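Local coordinates for kinetochore protein Mis16 (Schizosaccharomyces japonicus, PDB 4XYH) that recognises histone H4 and, independently, the CENP-A chaperone Scm3, probably serving in the assembly of centromeric chromatin, at residues A[197-202]-A[239-244]; A[252-257]-A[285-290]. All coordinates share one frame; numbering follows the deposited sequence.

Contact 1: A[197-202]-A[239-244]; sequences TLATGT and NDLQFH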
loop_
_atom_site.group_PDB
_atom_site.type_symbol
_atom_site.label_atom_id
_atom_site.label_comp_id
_atom_site.label_asym_id
_atom_site.label_seq_id
_atom_site.Cartn_x
_atom_site.Cartn_y
_atom_site.Cartn_z
ATOM N N THR A 197 12.313 0.467 14.408
ATOM C CA THR A 197 12.735 1.523 13.487
ATOM C C THR A 197 11.755 1.626 12.304
ATOM O O THR A 197 11.298 0.607 11.796
ATOM C CB THR A 197 14.168 1.274 12.976
ATOM O OG1 THR A 197 15.089 1.533 14.040
ATOM C CG2 THR A 197 14.499 2.179 11.776
ATOM N N LEU A 198 11.405 2.848 11.902
ATOM C CA LEU A 198 10.506 3.058 10.765
ATOM C C LEU A 198 10.872 4.338 10.028
ATOM O O LEU A 198 11.678 5.140 10.514
ATOM C CB LEU A 198 9.043 3.136 11.214
ATOM C CG LEU A 198 8.663 4.339 12.087
ATOM C CD1 LEU A 198 7.206 4.697 11.908
ATOM C CD2 LEU A 198 8.944 4.020 13.554
ATOM N N ALA A 199 10.272 4.542 8.867
ATOM C CA ALA A 199 10.549 5.751 8.096
ATOM C C ALA A 199 9.282 6.367 7.531
ATOM O O ALA A 199 8.306 5.662 7.247
ATOM C CB ALA A 199 11.527 5.442 6.968
ATOM N N THR A 200 9.311 7.687 7.354
ATOM C CA THR A 200 8.200 8.405 6.747
ATOM C C THR A 200 8.690 9.418 5.698
ATOM O O THR A 200 9.806 9.934 5.795
ATOM C CB THR A 200 7.375 9.152 7.802
ATOM O OG1 THR A 200 8.226 10.062 8.513
ATOM C CG2 THR A 200 6.754 8.175 8.781
ATOM N N GLY A 201 7.845 9.683 4.702
ATOM C CA GLY A 201 8.112 10.672 3.682
ATOM C C GLY A 201 6.797 11.361 3.346
ATOM O O GLY A 201 5.754 10.709 3.257
ATOM N N THR A 202 6.829 12.680 3.180
ATOM C CA THR A 202 5.602 13.427 2.936
ATOM C C THR A 202 5.757 14.466 1.833
ATOM O O THR A 202 6.768 14.514 1.133
ATOM C CB THR A 202 5.119 14.176 4.192
ATOM O OG1 THR A 202 5.923 15.350 4.388
ATOM C CG2 THR A 202 5.165 13.279 5.444
ATOM N N ASN A 239 6.424 10.169 -2.327
ATOM C CA ASN A 239 5.151 9.458 -2.436
ATOM C C ASN A 239 5.092 8.115 -1.693
ATOM O O ASN A 239 4.017 7.693 -1.237
ATOM C CB ASN A 239 4.805 9.232 -3.917
ATOM C CG ASN A 239 4.434 10.528 -4.630
ATOM O OD1 ASN A 239 3.796 11.391 -4.040
ATOM N ND2 ASN A 239 4.822 10.663 -5.898
ATOM N N ASP A 240 6.234 7.447 -1.575
ATOM C CA ASP A 240 6.255 6.070 -1.096
ATOM C C ASP A 240 7.683 5.725 -0.739
ATOM O O ASP A 240 8.611 6.310 -1.297
ATOM C CB ASP A 240 5.702 5.118 -2.169
ATOM C CG ASP A 240 5.292 3.749 -1.610
ATOM O OD1 ASP A 240 5.133 3.607 -0.379
ATOM O OD2 ASP A 240 5.109 2.814 -2.416
ATOM N N LEU A 241 7.857 4.808 0.212
ATOM C CA LEU A 241 9.181 4.362 0.633
ATOM C C LEU A 241 9.088 2.973 1.270
ATOM O O LEU A 241 8.034 2.596 1.772
ATOM C CB LEU A 241 9.827 5.363 1.601
ATOM C CG LEU A 241 9.100 5.957 2.824
ATOM C CD1 LEU A 241 8.807 4.932 3.898
ATOM C CD2 LEU A 241 9.928 7.084 3.431
ATOM N N GLN A 242 10.184 2.218 1.251
ATOM C CA GLN A 242 10.178 0.872 1.807
ATOM C C GLN A 242 11.571 0.439 2.267
ATOM O O GLN A 242 12.573 0.722 1.617
ATOM C CB GLN A 242 9.620 -0.137 0.786
ATOM C CG GLN A 242 9.250 -1.488 1.425
ATOM C CD GLN A 242 8.867 -2.586 0.420
ATOM O OE1 GLN A 242 9.606 -3.549 0.236
ATOM N NE2 GLN A 242 7.696 -2.463 -0.192
ATOM N N PHE A 243 11.621 -0.240 3.407
ATOM C CA PHE A 243 12.840 -0.874 3.864
ATOM C C PHE A 243 12.986 -2.220 3.175
ATOM O O PHE A 243 11.983 -2.881 2.861
ATOM C CB PHE A 243 12.829 -1.055 5.389
ATOM C CG PHE A 243 13.286 0.161 6.157
ATOM C CD1 PHE A 243 14.633 0.523 6.178
ATOM C CD2 PHE A 243 12.381 0.929 6.865
ATOM C CE1 PHE A 243 15.064 1.628 6.890
ATOM C CE2 PHE A 243 12.805 2.048 7.585
ATOM C CZ PHE A 243 14.145 2.396 7.597
ATOM N N HIS A 244 14.230 -2.623 2.930
ATOM C CA HIS A 244 14.510 -3.939 2.354
ATOM C C HIS A 244 14.195 -5.057 3.348
ATOM O O HIS A 244 14.449 -4.917 4.542
ATOM C CB HIS A 244 15.976 -4.041 1.907
ATOM C CG HIS A 244 16.222 -5.143 0.928
ATOM N ND1 HIS A 244 16.279 -6.469 1.302
ATOM C CD2 HIS A 244 16.388 -5.120 -0.414
ATOM C CE1 HIS A 244 16.476 -7.215 0.229
ATOM N NE2 HIS A 244 16.545 -6.422 -0.825
#
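The ring of Phe-243 presents its edge to the backbone of strand 197-201: the carbonyl carbon, Leu-198 C, lies near the ring plane, 3.9 Å from Phe-243 CE2. Two methyls reach the same end of the ring obliquely, Ala-199 CB at 3.7 Å from Phe-243 CE2 and Thr-197 CG2 beside CZ. This is the packing of neighbouring blades in a WD-repeat beta-propeller. Strand 197-201 belongs to one four-stranded blade and strand 239-243 to the next, and they run nearly antiparallel (164°) in separate sheets, joined by apolar contact.

Leu-241 carries the other half. With CG between the backbone N and the carbonyl carbon (chi1 48°), its two methyls spread along the facing strand. CD1 rests 3.5 Å from Ala-199 O, and CD2 is equally close to Thr-200 C. Small residues suit the positions that face Leu-241: Ala-199 offers a single methyl, and at Gly-201 a CB would crowd CD2. With an alanine here both methyl branches disappear, and the backbone from Ala-199 to Gly-201 would probably be left facing a gap. Thr-200 turns its side chain the other way, into its own blade, where OG1 bonds to His-181 and Trp-210 as in the WD-repeat tetrad. Leu-241 CD2 lies 3.6 Å from the amide N of Gly-201.

Contact 2: A[252-257]-A[285-290]; sequences TSVSDD and NGVAFN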
loop_
_atom_site.group_PDB
_atom_site.type_symbol
_atom_site.label_atom_id
_atom_site.label_comp_id
_atom_site.label_asym_id
_atom_site.label_seq_id
_atom_site.Cartn_x
_atom_site.Cartn_y
_atom_site.Cartn_z
ATOM N N THR A 252 14.481 2.466 0.316
ATOM C CA THR A 252 14.235 3.048 -0.997
ATOM C C THR A 252 13.084 4.062 -0.971
ATOM O O THR A 252 12.141 3.920 -0.191
ATOM C CB THR A 252 13.924 1.979 -2.054
ATOM O OG1 THR A 252 13.788 2.623 -3.324
ATOM C CG2 THR A 252 12.634 1.230 -1.732
ATOM N N SER A 253 13.158 5.080 -1.823
ATOM C CA SER A 253 12.084 6.083 -1.901
ATOM C C SER A 253 11.845 6.508 -3.338
ATOM O O SER A 253 12.740 6.412 -4.162
ATOM C CB SER A 253 12.417 7.316 -1.053
ATOM O OG SER A 253 13.564 7.990 -1.571
ATOM N N VAL A 254 10.625 6.960 -3.626
ATOM C CA VAL A 254 10.258 7.491 -4.920
ATOM C C VAL A 254 9.440 8.763 -4.700
ATOM O O VAL A 254 8.839 8.954 -3.626
ATOM C CB VAL A 254 9.452 6.474 -5.766
ATOM C CG1 VAL A 254 10.283 5.234 -6.047
ATOM C CG2 VAL A 254 8.157 6.091 -5.073
ATOM N N SER A 255 9.413 9.624 -5.719
ATOM C CA SER A 255 8.946 11.004 -5.565
ATOM C C SER A 255 8.287 11.556 -6.835
ATOM O O SER A 255 8.527 11.061 -7.937
ATOM C CB SER A 255 10.138 11.898 -5.160
ATOM O OG SER A 255 9.869 13.285 -5.282
ATOM N N ASP A 256 7.479 12.600 -6.674
ATOM C CA ASP A 256 7.001 13.397 -7.801
ATOM C C ASP A 256 8.166 13.973 -8.640
ATOM O O ASP A 256 7.979 14.346 -9.803
ATOM C CB ASP A 256 6.101 14.540 -7.308
ATOM C CG ASP A 256 4.602 14.186 -7.341
ATOM O OD1 ASP A 256 4.252 12.988 -7.383
ATOM O OD2 ASP A 256 3.762 15.118 -7.310
ATOM N N ASP A 257 9.368 14.024 -8.072
ATOM C CA ASP A 257 10.505 14.587 -8.793
ATOM C C ASP A 257 11.101 13.594 -9.793
ATOM O O ASP A 257 12.176 13.850 -10.363
ATOM C CB ASP A 257 11.578 15.092 -7.808
ATOM C CG ASP A 257 12.377 13.971 -7.129
ATOM O OD1 ASP A 257 12.284 12.777 -7.517
ATOM O OD2 ASP A 257 13.130 14.313 -6.182
ATOM N N ASN A 285 4.856 7.039 -8.156
ATOM C CA ASN A 285 3.881 6.957 -7.064
ATOM C C ASN A 285 4.095 5.842 -6.058
ATOM O O ASN A 285 3.690 5.974 -4.908
ATOM C CB ASN A 285 2.466 6.822 -7.635
ATOM C CG ASN A 285 2.043 8.049 -8.412
ATOM O OD1 ASN A 285 2.395 9.170 -8.044
ATOM N ND2 ASN A 285 1.314 7.847 -9.500
ATOM N N GLY A 286 4.696 4.736 -6.483
ATOM C CA GLY A 286 4.894 3.615 -5.581
ATOM C C GLY A 286 6.168 2.855 -5.878
ATOM O O GLY A 286 6.711 2.923 -6.994
ATOM N N VAL A 287 6.642 2.121 -4.876
ATOM C CA VAL A 287 7.852 1.326 -5.003
ATOM C C VAL A 287 7.708 0.092 -4.121
ATOM O O VAL A 287 7.106 0.149 -3.049
ATOM C CB VAL A 287 9.105 2.145 -4.605
ATOM C CG1 VAL A 287 8.952 2.672 -3.181
ATOM C CG2 VAL A 287 10.405 1.321 -4.766
ATOM N N ALA A 288 8.257 -1.027 -4.571
ATOM C CA ALA A 288 8.107 -2.275 -3.834
ATOM C C ALA A 288 9.240 -3.249 -4.151
ATOM O O ALA A 288 9.532 -3.537 -5.319
ATOM C CB ALA A 288 6.758 -2.909 -4.132
ATOM N N PHE A 289 9.879 -3.733 -3.090
ATOM C CA PHE A 289 10.870 -4.791 -3.179
ATOM C C PHE A 289 10.204 -6.156 -3.270
ATOM O O PHE A 289 9.226 -6.427 -2.567
ATOM C CB PHE A 289 11.783 -4.774 -1.960
ATOM C CG PHE A 289 12.814 -3.694 -1.976
ATOM C CD1 PHE A 289 13.730 -3.605 -3.012
ATOM C CD2 PHE A 289 12.904 -2.792 -0.923
ATOM C CE1 PHE A 289 14.702 -2.625 -3.005
ATOM C CE2 PHE A 289 13.877 -1.816 -0.912
ATOM C CZ PHE A 289 14.776 -1.732 -1.958
ATOM N N ASN A 290 10.749 -7.018 -4.120
ATOM C CA ASN A 290 10.298 -8.400 -4.228
ATOM C C ASN A 290 10.800 -9.171 -3.019
ATOM O O ASN A 290 11.974 -9.106 -2.704
ATOM C CB ASN A 290 10.815 -9.023 -5.529
ATOM C CG ASN A 290 10.330 -10.457 -5.745
ATOM O OD1 ASN A 290 10.796 -11.389 -5.088
ATOM N ND2 ASN A 290 9.421 -10.637 -6.707
HETATM O O HOH W 1 1.758 12.110 -8.083
#
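Thr-252 and Phe-289 meet from opposite directions in the tightest part of the contact, with CG2 of the threonine 3.4 Å from CE2 of the ring and oblique to it. The threonine holds OG1 anti to its amide nitrogen (chi1 -176°), which turns CG2 to the ring and to Val-287, whose CG2 it meets tip to tip at 3.8 Å. The hydroxyl of Thr-252 finds its main polar partner in Gln-261. Next along the strands, valine suits position 254 because its two branches reach two targets at once: Val-254 CG1 sits 3.6 Å from Val-287 CB, while Val-254 CG2 lies 3.9 Å from Gly-286 C.

The polar end is looser. Asp-256, partly exposed, keeps its OD1 4.3 Å from Asn-285 OD1. A water lies between them, 2.7 Å from Asp-256 OD1 and 3.0 Å from Asn-285 OD1, though it may not serve both at once. Asn-239 also bonds to Asp-256 OD1, and Asn-285 ND2 goes to Val-328 O. Asn-285 and Gly-286 together face Ala-300 as a classic beta bulge. An apolar seam that gives way to a polar end with a water, between nearly antiparallel strands of adjacent sheets, is the blade-to-blade packing of a WD40 propeller.

Overall arrangement
The two contacts are successive joints of one propeller, their centres about 9 Å apart and on the same side of the chain's centre. Contact 1 joins the blade containing strand 197-201 to the blade of strands 238-243, 250-255, 259-264 and 275-278; contact 2 joins that blade to the one beginning with strand 284-289. The middle blade thus packs against both neighbours, through strand 238-243 on one side and strand 250-255 on the other. These two strands are adjacent, linked in part by a backbone hydrogen bond between Thr-252 N and Gln-242 O (2.9 Å). Contact 1 closes along the chain before contact 2 opens, consistent with the blade-by-blade order of WD repeats that builds the histone-binding scaffold.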